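Local coordinates for transferrin binding protein B (PDB 3PQU) that probably captures iron-loaded host transferrin at the bacterial surface, as the outer-membrane lipoprotein partner of a transferrin receptor used for iron acquisition, at residues D86-L91 with Y120-Y125; Y186-F191 with V200-I205; I266-T271 with N293-G298; N353-G356 with L361-D364. All coordinates share one frame; numbering follows the deposited sequence.

Contact 3 is the buried one: three aliphatic side chains inside the N-lobe barrel, between strands that are not direct neighbours. Contact 1, in the N-lobe handle, lies at the surface and combines a thin apolar touch with opposite charges that stay beyond salt-bridge distance. Contacts 2 and 4 are partly buried. Contact 2 folds a barrel loop on itself through a methyl-on-ring CH-pi contact, and it touches contact 1 where Ile205 packs on Tyr125; contact 4, in the C-lobe handle, adds two bridging waters. Contacts 3 and 4 come within about 4 Å at their nearest atoms without touching. None has a direct hydrogen bond across its segments.

Contact 1. Residues D86-L91 with Y120-Y125; sequences DEIPHL and YVRSGY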
loop_
_atom_site.group_PDB
_atom_site.type_symbol
_atom_site.label_atom_id
_atom_site.label_comp_id
_atom_site.label_asym_id
_atom_site.label_seq_id
_atom_site.Cartn_x
_atom_site.Cartn_y
_atom_site.Cartn_z
ATOM N N ASP A 86 0.266 9.444 12.320
ATOM C CA ASP A 86 -0.024 10.323 13.444
ATOM C C ASP A 86 -0.489 11.682 12.941
ATOM O O ASP A 86 -1.221 12.383 13.630
ATOM C CB ASP A 86 1.204 10.487 14.337
ATOM C CG ASP A 86 1.544 9.219 15.099
ATOM O OD1 ASP A 86 0.635 8.375 15.292
ATOM O OD2 ASP A 86 2.719 9.075 15.509
ATOM N N GLU A 87 -0.065 12.050 11.735
ATOM C CA GLU A 87 -0.526 13.282 11.117
ATOM C C GLU A 87 -1.864 13.034 10.422
ATOM O O GLU A 87 -1.898 12.596 9.278
ATOM C CB GLU A 87 0.481 13.782 10.086
ATOM C CG GLU A 87 1.820 14.202 10.644
ATOM C CD GLU A 87 2.749 14.719 9.559
ATOM O OE1 GLU A 87 3.980 14.747 9.780
ATOM O OE2 GLU A 87 2.243 15.090 8.477
ATOM N N ILE A 88 -2.962 13.302 11.120
ATOM C CA ILE A 88 -4.290 13.144 10.549
ATOM C C ILE A 88 -4.456 14.058 9.328
ATOM O O ILE A 88 -4.142 15.250 9.382
ATOM C CB ILE A 88 -5.375 13.440 11.618
ATOM C CG1 ILE A 88 -5.174 12.549 12.847
ATOM C CG2 ILE A 88 -6.775 13.248 11.052
ATOM C CD1 ILE A 88 -5.375 11.037 12.585
ATOM N N PRO A 89 -4.926 13.507 8.203
ATOM C CA PRO A 89 -4.990 14.359 7.002
ATOM C C PRO A 89 -5.817 15.624 7.222
ATOM O O PRO A 89 -6.897 15.530 7.795
ATOM C CB PRO A 89 -5.678 13.455 5.957
ATOM C CG PRO A 89 -5.352 12.054 6.393
ATOM C CD PRO A 89 -5.265 12.097 7.920
ATOM N N HIS A 90 -5.317 16.777 6.769
ATOM C CA HIS A 90 -6.038 18.049 6.857
ATOM C C HIS A 90 -6.276 18.614 8.285
ATOM O O HIS A 90 -6.800 19.719 8.425
ATOM C CB HIS A 90 -7.352 17.973 6.062
ATOM C CG HIS A 90 -7.150 17.758 4.591
ATOM N ND1 HIS A 90 -6.829 18.781 3.728
ATOM C CD2 HIS A 90 -7.185 16.631 3.837
ATOM C CE1 HIS A 90 -6.691 18.301 2.504
ATOM N NE2 HIS A 90 -6.907 16.999 2.544
ATOM N N LEU A 91 -5.894 17.889 9.335
ATOM C CA LEU A 91 -6.178 18.358 10.700
ATOM C C LEU A 91 -5.569 19.748 10.974
ATOM O O LEU A 91 -6.224 20.636 11.526
ATOM C CB LEU A 91 -5.722 17.343 11.757
ATOM C CG LEU A 91 -6.090 17.728 13.203
ATOM C CD1 LEU A 91 -7.616 17.753 13.402
ATOM C CD2 LEU A 91 -5.432 16.835 14.261
ATOM N N TYR A 120 -1.653 0.367 12.525
ATOM C CA TYR A 120 -1.107 0.626 11.199
ATOM C C TYR A 120 -2.053 1.460 10.323
ATOM O O TYR A 120 -1.689 1.914 9.247
ATOM C CB TYR A 120 -0.783 -0.704 10.504
ATOM C CG TYR A 120 0.248 -1.524 11.259
ATOM C CD1 TYR A 120 1.603 -1.199 11.187
ATOM C CD2 TYR A 120 -0.128 -2.611 12.043
ATOM C CE1 TYR A 120 2.564 -1.932 11.885
ATOM C CE2 TYR A 120 0.839 -3.363 12.750
ATOM C CZ TYR A 120 2.177 -3.008 12.661
ATOM O OH TYR A 120 3.138 -3.730 13.334
ATOM N N VAL A 121 -3.272 1.646 10.788
ATOM C CA VAL A 121 -4.296 2.264 9.960
ATOM C C VAL A 121 -4.992 3.388 10.709
ATOM O O VAL A 121 -5.119 3.331 11.937
ATOM C CB VAL A 121 -5.326 1.202 9.522
ATOM C CG1 VAL A 121 -6.524 1.857 8.881
ATOM C CG2 VAL A 121 -4.667 0.196 8.577
ATOM N N ARG A 122 -5.403 4.416 9.969
ATOM C CA ARG A 122 -6.307 5.435 10.466
ATOM C C ARG A 122 -7.436 5.588 9.446
ATOM O O ARG A 122 -7.185 5.584 8.245
ATOM C CB ARG A 122 -5.583 6.784 10.602
ATOM C CG ARG A 122 -4.519 6.836 11.689
ATOM C CD ARG A 122 -5.127 6.842 13.087
ATOM N NE ARG A 122 -4.082 6.832 14.110
ATOM C CZ ARG A 122 -3.548 5.726 14.623
ATOM N NH1 ARG A 122 -3.974 4.536 14.216
ATOM N NH2 ARG A 122 -2.603 5.810 15.551
ATOM N N SER A 123 -8.671 5.738 9.907
ATOM C CA SER A 123 -9.756 5.964 8.967
ATOM C C SER A 123 -10.903 6.678 9.626
ATOM O O SER A 123 -10.956 6.761 10.847
ATOM C CB SER A 123 -10.268 4.651 8.366
ATOM O OG SER A 123 -11.235 4.048 9.215
ATOM N N GLY A 124 -11.828 7.154 8.784
ATOM C CA GLY A 124 -13.098 7.721 9.214
ATOM C C GLY A 124 -13.268 9.121 8.660
ATOM O O GLY A 124 -13.567 9.325 7.481
ATOM N N TYR A 125 -13.059 10.106 9.521
ATOM C CA TYR A 125 -13.372 11.476 9.156
ATOM C C TYR A 125 -12.563 12.451 9.997
ATOM O O TYR A 125 -12.054 12.120 11.078
ATOM C CB TYR A 125 -14.876 11.740 9.314
ATOM C CG TYR A 125 -15.425 11.287 10.656
ATOM C CD1 TYR A 125 -15.166 12.017 11.824
ATOM C CD2 TYR A 125 -16.184 10.126 10.762
ATOM C CE1 TYR A 125 -15.660 11.589 13.086
ATOM C CE2 TYR A 125 -16.689 9.691 12.014
ATOM C CZ TYR A 125 -16.420 10.442 13.167
ATOM O OH TYR A 125 -16.893 10.028 14.390
#
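Arg122 reaches from its strand toward Ile88 and Asp86, and its side chain meets a different partner at each end. Arg122 CB points at the 86-91 segment but is 4.7 Å from Ile88 CD1. The next two carbons run alongside that methyl: Arg122 CG lies 4.4 Å and Arg122 CD 4.2 Å from Ile88 CD1, a light van der Waals contact made with the aliphatic shaft. The bend at chi2 (-72°) lifts CD beside the methyl, the chain is extended at chi3, and chi4 (-89°) turns NH1 back toward Val121. At the tip the two nitrogens do different work. NH1 donates to the preceding carbonyl, Arg122 NH1 to Val121 O being 2.8 Å, and the bond is bent, with the donor above the carbonyl plane; a second acceptor, Leu118 O, also holds NH1. Arg122 NH2 faces Asp86, whose OD1 is 4.1 Å away. That is too long for a salt bridge, and with the carboxylate and guanidinium planes 38° apart the pair is probably only a diffuse attraction at a partly solvated surface. Guanidinium orientation is therefore probably set more by Val121 O and Leu118 O than by Asp86. Ile88 opens a type II turn closed by Leu91 N to Ile88 O, 3.2 Å, and His90 then takes the N-cap position of helix 91-97. In the N-lobe handle sheet, Arg122 sits on strand 121-128 between strands 150-157 and 103-105; Ile88 rests on Tyr154 and His105 from these two flanking strands, and Tyr154 also touches Arg122.

Contact 2. Residues Y186-F191 with V200-I205; sequences YELSGF and VAATSI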
loop_
_atom_site.group_PDB
_atom_site.type_symbol
_atom_site.label_atom_id
_atom_site.label_comp_id
_atom_site.label_asym_id
_atom_site.label_seq_id
_atom_site.Cartn_x
_atom_site.Cartn_y
_atom_site.Cartn_z
ATOM N N TYR A 186 -33.461 15.118 -1.574
ATOM C CA TYR A 186 -33.319 14.030 -0.605
ATOM C C TYR A 186 -34.250 14.210 0.575
ATOM O O TYR A 186 -34.330 15.295 1.157
ATOM C CB TYR A 186 -31.882 13.929 -0.090
ATOM C CG TYR A 186 -30.937 13.186 -1.010
ATOM C CD1 TYR A 186 -31.371 12.113 -1.782
ATOM C CD2 TYR A 186 -29.599 13.538 -1.072
ATOM C CE1 TYR A 186 -30.481 11.411 -2.594
ATOM C CE2 TYR A 186 -28.714 12.857 -1.896
ATOM C CZ TYR A 186 -29.153 11.817 -2.645
ATOM O OH TYR A 186 -28.239 11.187 -3.438
ATOM N N GLU A 187 -34.967 13.152 0.925
ATOM C CA GLU A 187 -35.729 13.141 2.170
ATOM C C GLU A 187 -35.287 11.931 3.000
ATOM O O GLU A 187 -35.975 10.915 3.037
ATOM C CB GLU A 187 -37.228 13.092 1.874
ATOM C CG GLU A 187 -37.764 14.326 1.138
ATOM C CD GLU A 187 -37.735 15.598 1.992
ATOM O OE1 GLU A 187 -37.518 15.510 3.222
ATOM O OE2 GLU A 187 -37.933 16.698 1.430
ATOM N N LEU A 188 -34.124 12.028 3.639
ATOM C CA LEU A 188 -33.551 10.876 4.347
ATOM C C LEU A 188 -34.014 10.826 5.797
ATOM O O LEU A 188 -34.326 11.858 6.381
ATOM C CB LEU A 188 -32.018 10.922 4.299
ATOM C CG LEU A 188 -31.444 11.309 2.933
ATOM C CD1 LEU A 188 -29.933 11.392 2.988
ATOM C CD2 LEU A 188 -31.876 10.321 1.887
ATOM N N SER A 189 -34.046 9.626 6.378
ATOM C CA SER A 189 -34.320 9.485 7.807
ATOM C C SER A 189 -33.098 9.006 8.570
ATOM O O SER A 189 -32.245 8.318 8.021
ATOM C CB SER A 189 -35.480 8.520 8.048
ATOM O OG SER A 189 -35.313 7.349 7.272
ATOM N N GLY A 190 -33.028 9.372 9.842
ATOM C CA GLY A 190 -31.984 8.865 10.707
ATOM C C GLY A 190 -30.767 9.755 10.783
ATOM O O GLY A 190 -29.799 9.411 11.459
ATOM N N PHE A 191 -30.820 10.901 10.100
ATOM C CA PHE A 191 -29.724 11.874 10.106
ATOM C C PHE A 191 -30.153 13.186 10.772
ATOM O O PHE A 191 -31.290 13.615 10.608
ATOM C CB PHE A 191 -29.266 12.165 8.680
ATOM C CG PHE A 191 -28.620 10.994 8.002
ATOM C CD1 PHE A 191 -27.294 10.696 8.231
ATOM C CD2 PHE A 191 -29.347 10.187 7.130
ATOM C CE1 PHE A 191 -26.680 9.606 7.581
ATOM C CE2 PHE A 191 -28.757 9.100 6.479
ATOM C CZ PHE A 191 -27.422 8.794 6.706
ATOM N N VAL A 200 -25.883 19.876 3.402
ATOM C CA VAL A 200 -24.618 19.225 3.738
ATOM C C VAL A 200 -24.875 17.740 3.579
ATOM O O VAL A 200 -25.994 17.286 3.796
ATOM C CB VAL A 200 -24.171 19.585 5.185
ATOM C CG1 VAL A 200 -22.909 18.810 5.602
ATOM C CG2 VAL A 200 -23.933 21.101 5.307
ATOM N N ALA A 201 -23.856 16.990 3.152
ATOM C CA ALA A 201 -24.034 15.581 2.853
ATOM C C ALA A 201 -24.471 14.842 4.118
ATOM O O ALA A 201 -24.106 15.238 5.230
ATOM C CB ALA A 201 -22.727 14.979 2.305
ATOM N N ALA A 202 -25.242 13.774 3.952
ATOM C CA ALA A 202 -25.476 12.866 5.068
ATOM C C ALA A 202 -24.181 12.054 5.226
ATOM O O ALA A 202 -23.672 11.498 4.248
ATOM C CB ALA A 202 -26.648 11.953 4.773
ATOM N N THR A 203 -23.654 11.989 6.446
ATOM C CA THR A 203 -22.374 11.330 6.701
ATOM C C THR A 203 -22.478 10.457 7.960
ATOM O O THR A 203 -23.449 10.561 8.736
ATOM C CB THR A 203 -21.257 12.366 7.001
ATOM O OG1 THR A 203 -21.569 13.035 8.225
ATOM C CG2 THR A 203 -21.089 13.405 5.870
ATOM N N SER A 204 -21.446 9.655 8.217
ATOM C CA SER A 204 -21.393 8.897 9.471
ATOM C C SER A 204 -21.202 9.843 10.656
ATOM O O SER A 204 -21.307 9.409 11.801
ATOM C CB SER A 204 -20.276 7.843 9.466
ATOM O OG SER A 204 -19.097 8.403 8.929
ATOM N N ILE A 205 -20.888 11.113 10.386
ATOM C CA ILE A 205 -20.857 12.143 11.452
ATOM C C ILE A 205 -22.261 12.531 11.935
ATOM O O ILE A 205 -22.478 12.715 13.127
ATOM C CB ILE A 205 -20.142 13.429 10.987
ATOM C CG1 ILE A 205 -18.684 13.131 10.605
ATOM C CG2 ILE A 205 -20.216 14.536 12.065
ATOM C CD1 ILE A 205 -18.051 14.243 9.718
#
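The methyl group of Ala202 sits squarely on the ring of Phe191. Ala202 CB is 3.6 Å from the centroid of the Phe191 ring and only 8° off the ring normal, so the contact meets the definition of a CH-pi interaction over the centre of one face. The six ring carbons are accordingly almost equidistant from it. A second apolar group reaches the same methyl, Leu188 CD1 lying 3.8 Å from Ala202 CB, so one small side chain is shared by a leucine and an aromatic ring. At its edge, and in the ring plane, Phe191 meets a backbone oxygen: Phe191 CE1 is 3.6 Å from Thr203 O, where the positive rim of an aromatic ring would favour a carbonyl. The first torsion of Phe191 (chi1 -67°) sets CG beside the backbone N and carries the ring across to Ala202.

Both segments belong to the long loop that follows strand 170-183 of the N-lobe beta barrel, and the contact folds that loop back on itself without helix or strand pairing between its two limbs. What holds the 200-205 limb is the strand itself: Ala202 is bonded through its backbone to Ser180, and Ser204 to Phe178, while Ser204 OG is also hydrogen-bonded to Asp177. Thr203 turns its side chain away from Phe191, and its OG1 takes a weak bond from Ile205 N at 3.0 Å. In the other limb Glu187 forms a salt bridge with Lys198, and Leu188 leans further on Pro287. Phe191 also packs on Phe178 of strand 170-183, and Ile205 touches Tyr125 and Phe127 of the handle.

Contact 3. Residues I266-T271 with N293-G298; sequences IEADIT and NYLEGG
Ala268 and Leu295 are the closest backbone positions, their CA atoms 7.9 Å apart, and no hydrogen bond joins the two strands. They are next-but-one neighbours in the antiparallel N-lobe beta barrel: strands 260-271 and 292-300 each pair with strand 274-281, which lies between them. The side chains of the two meet on the inward face, probably helped by the curl of the barrel, with Ile266, Ala268 and Leu295 all pointing toward the other segment and all buried. Leu295 carries the contact. Its CG is anti to the backbone N (chi1 -180°), which extends the isobutyl group toward strand 260-271, and it crosses the Ile266 side chain at about a right angle. Its two methyls divide the work, CD1 meeting the isoleucine and CD2 the alanine, with Ala268 CB 4.2 Å from Leu295 CD2. Phe275 of the intervening strand touches both Ala268 and Leu295, and Phe233 and Leu246 of other barrel strands lie against Ile266, so the packing is a piece of a larger apolar interior. At the isoleucine, Leu295 CD1 spans both branches, lying 3.8 Å from Ile266 CD1 and 3.9 Å from Ile266 CG2.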
loop_
_atom_site.group_PDB
_atom_site.type_symbol
_atom_site.label_atom_id
_atom_site.label_comp_id
_atom_site.label_asym_id
_atom_site.label_seq_id
_atom_site.Cartn_x
_atom_site.Cartn_y
_atom_site.Cartn_z
ATOM N N ILE A 266 -20.197 -7.543 1.790
ATOM C CA ILE A 266 -19.041 -7.250 0.958
ATOM C C ILE A 266 -18.419 -8.538 0.438
ATOM O O ILE A 266 -18.393 -9.549 1.141
ATOM C CB ILE A 266 -18.007 -6.436 1.771
ATOM C CG1 ILE A 266 -18.516 -5.003 1.963
ATOM C CG2 ILE A 266 -16.649 -6.476 1.106
ATOM C CD1 ILE A 266 -17.598 -4.142 2.775
ATOM N N GLU A 267 -17.955 -8.526 -0.809
ATOM C CA GLU A 267 -17.192 -9.658 -1.306
ATOM C C GLU A 267 -16.008 -9.117 -2.084
ATOM O O GLU A 267 -16.111 -8.069 -2.736
ATOM C CB GLU A 267 -18.061 -10.618 -2.153
ATOM C CG GLU A 267 -18.657 -9.998 -3.406
ATOM C CD GLU A 267 -19.444 -11.003 -4.240
ATOM O OE1 GLU A 267 -19.872 -12.036 -3.678
ATOM O OE2 GLU A 267 -19.634 -10.759 -5.452
ATOM N N ALA A 268 -14.872 -9.807 -1.997
ATOM C CA ALA A 268 -13.678 -9.332 -2.692
ATOM C C ALA A 268 -12.673 -10.452 -2.925
ATOM O O ALA A 268 -12.688 -11.466 -2.230
ATOM C CB ALA A 268 -13.031 -8.146 -1.925
ATOM N N ASP A 269 -11.837 -10.271 -3.938
ATOM C CA ASP A 269 -10.764 -11.206 -4.244
ATOM C C ASP A 269 -9.417 -10.544 -3.969
ATOM O O ASP A 269 -9.230 -9.352 -4.239
ATOM C CB ASP A 269 -10.812 -11.641 -5.717
ATOM C CG ASP A 269 -12.088 -12.397 -6.066
ATOM O OD1 ASP A 269 -12.469 -13.315 -5.311
ATOM O OD2 ASP A 269 -12.711 -12.066 -7.098
ATOM N N ILE A 270 -8.472 -11.341 -3.486
ATOM C CA ILE A 270 -7.176 -10.841 -3.039
ATOM C C ILE A 270 -6.102 -11.008 -4.106
ATOM O O ILE A 270 -5.872 -12.116 -4.594
ATOM C CB ILE A 270 -6.708 -11.580 -1.756
ATOM C CG1 ILE A 270 -7.639 -11.269 -0.580
ATOM C CG2 ILE A 270 -5.276 -11.207 -1.406
ATOM C CD1 ILE A 270 -7.452 -12.211 0.619
ATOM N N THR A 271 -5.439 -9.910 -4.455
ATOM C CA THR A 271 -4.276 -9.945 -5.347
ATOM C C THR A 271 -3.147 -9.184 -4.669
ATOM O O THR A 271 -3.355 -8.067 -4.198
ATOM C CB THR A 271 -4.558 -9.260 -6.704
ATOM O OG1 THR A 271 -5.694 -9.861 -7.335
ATOM C CG2 THR A 271 -3.353 -9.384 -7.631
ATOM N N ASN A 293 -19.808 -1.422 -7.534
ATOM C CA ASN A 293 -18.909 -2.355 -8.217
ATOM C C ASN A 293 -17.453 -1.957 -8.018
ATOM O O ASN A 293 -16.564 -2.539 -8.637
ATOM C CB ASN A 293 -19.145 -2.324 -9.726
ATOM C CG ASN A 293 -20.345 -3.115 -10.143
ATOM O OD1 ASN A 293 -20.717 -4.095 -9.494
ATOM N ND2 ASN A 293 -20.958 -2.706 -11.244
ATOM N N TYR A 294 -17.218 -0.947 -7.184
ATOM C CA TYR A 294 -15.910 -0.301 -7.096
ATOM C C TYR A 294 -15.363 -0.267 -5.671
ATOM O O TYR A 294 -15.139 0.800 -5.100
ATOM C CB TYR A 294 -16.003 1.110 -7.671
ATOM C CG TYR A 294 -16.486 1.085 -9.102
ATOM C CD1 TYR A 294 -15.614 0.787 -10.145
ATOM C CD2 TYR A 294 -17.820 1.338 -9.407
ATOM C CE1 TYR A 294 -16.059 0.742 -11.462
ATOM C CE2 TYR A 294 -18.274 1.295 -10.723
ATOM C CZ TYR A 294 -17.391 0.995 -11.735
ATOM O OH TYR A 294 -17.847 0.959 -13.023
ATOM N N LEU A 295 -15.147 -1.450 -5.109
ATOM C CA LEU A 295 -14.564 -1.569 -3.785
ATOM C C LEU A 295 -13.111 -2.015 -3.926
ATOM O O LEU A 295 -12.825 -2.963 -4.652
ATOM C CB LEU A 295 -15.345 -2.593 -2.955
ATOM C CG LEU A 295 -14.846 -2.830 -1.518
ATOM C CD1 LEU A 295 -16.021 -3.026 -0.554
ATOM C CD2 LEU A 295 -13.867 -4.008 -1.447
ATOM N N GLU A 296 -12.204 -1.337 -3.220
ATOM C CA GLU A 296 -10.787 -1.689 -3.269
ATOM C C GLU A 296 -10.181 -1.314 -1.945
ATOM O O GLU A 296 -10.520 -0.277 -1.380
ATOM C CB GLU A 296 -10.072 -0.933 -4.399
ATOM C CG GLU A 296 -8.720 -1.534 -4.820
ATOM C CD GLU A 296 -7.535 -1.150 -3.924
ATOM O OE1 GLU A 296 -7.664 -0.255 -3.057
ATOM O OE2 GLU A 296 -6.444 -1.739 -4.104
ATOM N N GLY A 297 -9.302 -2.164 -1.440
ATOM C CA GLY A 297 -8.596 -1.894 -0.202
ATOM C C GLY A 297 -7.335 -2.747 -0.084
ATOM O O GLY A 297 -6.931 -3.415 -1.039
ATOM N N GLY A 298 -6.703 -2.722 1.084
ATOM C CA GLY A 298 -5.491 -3.496 1.292
ATOM C C GLY A 298 -5.240 -3.941 2.721
ATOM O O GLY A 298 -5.893 -3.462 3.654
#

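Contact 4. Residues N353-G356 with L361-D364; sequences NNFG and LIID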
loop_
_atom_site.group_PDB
_atom_site.type_symbol
_atom_site.label_atom_id
_atom_site.label_comp_id
_atom_site.label_asym_id
_atom_site.label_seq_id
_atom_site.Cartn_x
_atom_site.Cartn_y
_atom_site.Cartn_z
ATOM N N ASN A 353 7.567 0.518 0.112
ATOM C CA ASN A 353 6.169 0.255 -0.141
ATOM C C ASN A 353 5.997 -0.522 -1.437
ATOM O O ASN A 353 6.479 -0.104 -2.483
ATOM C CB ASN A 353 5.386 1.564 -0.211
ATOM C CG ASN A 353 5.353 2.275 1.122
ATOM O OD1 ASN A 353 5.252 1.635 2.167
ATOM N ND2 ASN A 353 5.448 3.601 1.094
ATOM N N ASN A 354 5.298 -1.646 -1.369
ATOM C CA ASN A 354 4.933 -2.381 -2.577
ATOM C C ASN A 354 3.590 -3.099 -2.418
ATOM O O ASN A 354 3.268 -3.579 -1.325
ATOM C CB ASN A 354 6.034 -3.374 -2.919
ATOM C CG ASN A 354 5.848 -3.998 -4.274
ATOM O OD1 ASN A 354 5.109 -4.971 -4.428
ATOM N ND2 ASN A 354 6.508 -3.437 -5.270
ATOM N N PHE A 355 2.812 -3.180 -3.497
ATOM C CA PHE A 355 1.458 -3.741 -3.404
ATOM C C PHE A 355 1.344 -5.144 -4.015
ATOM O O PHE A 355 0.267 -5.735 -4.047
ATOM C CB PHE A 355 0.427 -2.790 -4.036
ATOM C CG PHE A 355 0.365 -1.433 -3.379
ATOM C CD1 PHE A 355 0.019 -1.305 -2.042
ATOM C CD2 PHE A 355 0.633 -0.285 -4.107
ATOM C CE1 PHE A 355 -0.035 -0.068 -1.442
ATOM C CE2 PHE A 355 0.568 0.961 -3.512
ATOM C CZ PHE A 355 0.235 1.071 -2.174
ATOM N N GLY A 356 2.461 -5.678 -4.493
ATOM C CA GLY A 356 2.445 -6.985 -5.119
ATOM C C GLY A 356 2.827 -6.960 -6.583
ATOM O O GLY A 356 2.719 -7.977 -7.274
ATOM N N LEU A 361 8.110 0.907 -8.966
ATOM C CA LEU A 361 8.610 1.529 -7.746
ATOM C C LEU A 361 7.620 2.587 -7.285
ATOM O O LEU A 361 7.195 3.427 -8.074
ATOM C CB LEU A 361 9.959 2.193 -7.997
ATOM C CG LEU A 361 11.222 1.397 -7.721
ATOM C CD1 LEU A 361 12.431 2.283 -7.973
ATOM C CD2 LEU A 361 11.223 0.893 -6.288
ATOM N N ILE A 362 7.256 2.556 -6.008
ATOM C CA ILE A 362 6.291 3.509 -5.487
ATOM C C ILE A 362 7.038 4.609 -4.750
ATOM O O ILE A 362 7.704 4.347 -3.761
ATOM C CB ILE A 362 5.304 2.862 -4.498
ATOM C CG1 ILE A 362 4.862 1.469 -4.975
ATOM C CG2 ILE A 362 4.121 3.791 -4.263
ATOM C CD1 ILE A 362 3.568 1.453 -5.769
ATOM N N ILE A 363 6.945 5.840 -5.227
ATOM C CA ILE A 363 7.574 6.934 -4.511
ATOM C C ILE A 363 6.603 8.089 -4.356
ATOM O O ILE A 363 6.073 8.586 -5.341
ATOM C CB ILE A 363 8.863 7.390 -5.200
ATOM C CG1 ILE A 363 9.848 6.220 -5.281
ATOM C CG2 ILE A 363 9.484 8.562 -4.454
ATOM C CD1 ILE A 363 11.197 6.608 -5.823
ATOM N N ASP A 364 6.354 8.487 -3.109
ATOM C CA ASP A 364 5.444 9.588 -2.823
ATOM C C ASP A 364 4.110 9.398 -3.516
ATOM O O ASP A 364 3.531 10.358 -4.034
ATOM C CB ASP A 364 6.055 10.919 -3.268
ATOM C CG ASP A 364 7.137 11.409 -2.331
ATOM O OD1 ASP A 364 7.328 10.792 -1.264
ATOM O OD2 ASP A 364 7.788 12.423 -2.661
HETATM O O HOH W 1 8.506 0.588 -4.357
HETATM O O HOH W 2 6.209 4.776 -1.314
#
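Ile362 presses on the turn at 353-356 with both ends of its longer branch. Ile362 CG1 lies 3.4 Å from Asn353 O, a close carbon-to-carbonyl approach, and beyond it CD1 reaches Phe355: both Phe355 CD2 and Phe355 CE2 are 3.8 Å from Ile362 CD1. The methyl approaches the Phe355 ring obliquely, at its CD2-CE2 bond, and the two side chains cross at about a right angle. Torsions account for the reach: Ile362 has CG1 anti to its carbonyl carbon (chi1 -41°) and chi2 at -94°, off the usual staggered values, which swings CD1 toward the ring.

The other side of the contact is looser, and two waters bridge it where direct bonds are missing. Water 1 donates to Asn353 O at 2.8 Å and accepts from Ile362 N at 2.9 Å, while water 2 accepts from Asn353 ND2 and donates to Ile362 O. Both polar backbone atoms of Ile362 are thus satisfied through water, as suits the side of a strand facing away from its hairpin partner. Asn353 O is therefore touched by carbon and by water at once. Within the loop, Gly356 N donates to Asn354 OD1 at 2.7 Å, forming an Asx turn that shapes the chain beside Phe355.

In the C-lobe handle, strand 360-363 pairs antiparallel with strand 366-369, Leu361 bonding to Ile368. The preceding loop, after strand 349-351, reaches the N-lobe side: Phe355 touches Pro40 and Asn273, the latter lying between barrel strands 260-271 and 274-281 and bonded to the Phe355 backbone.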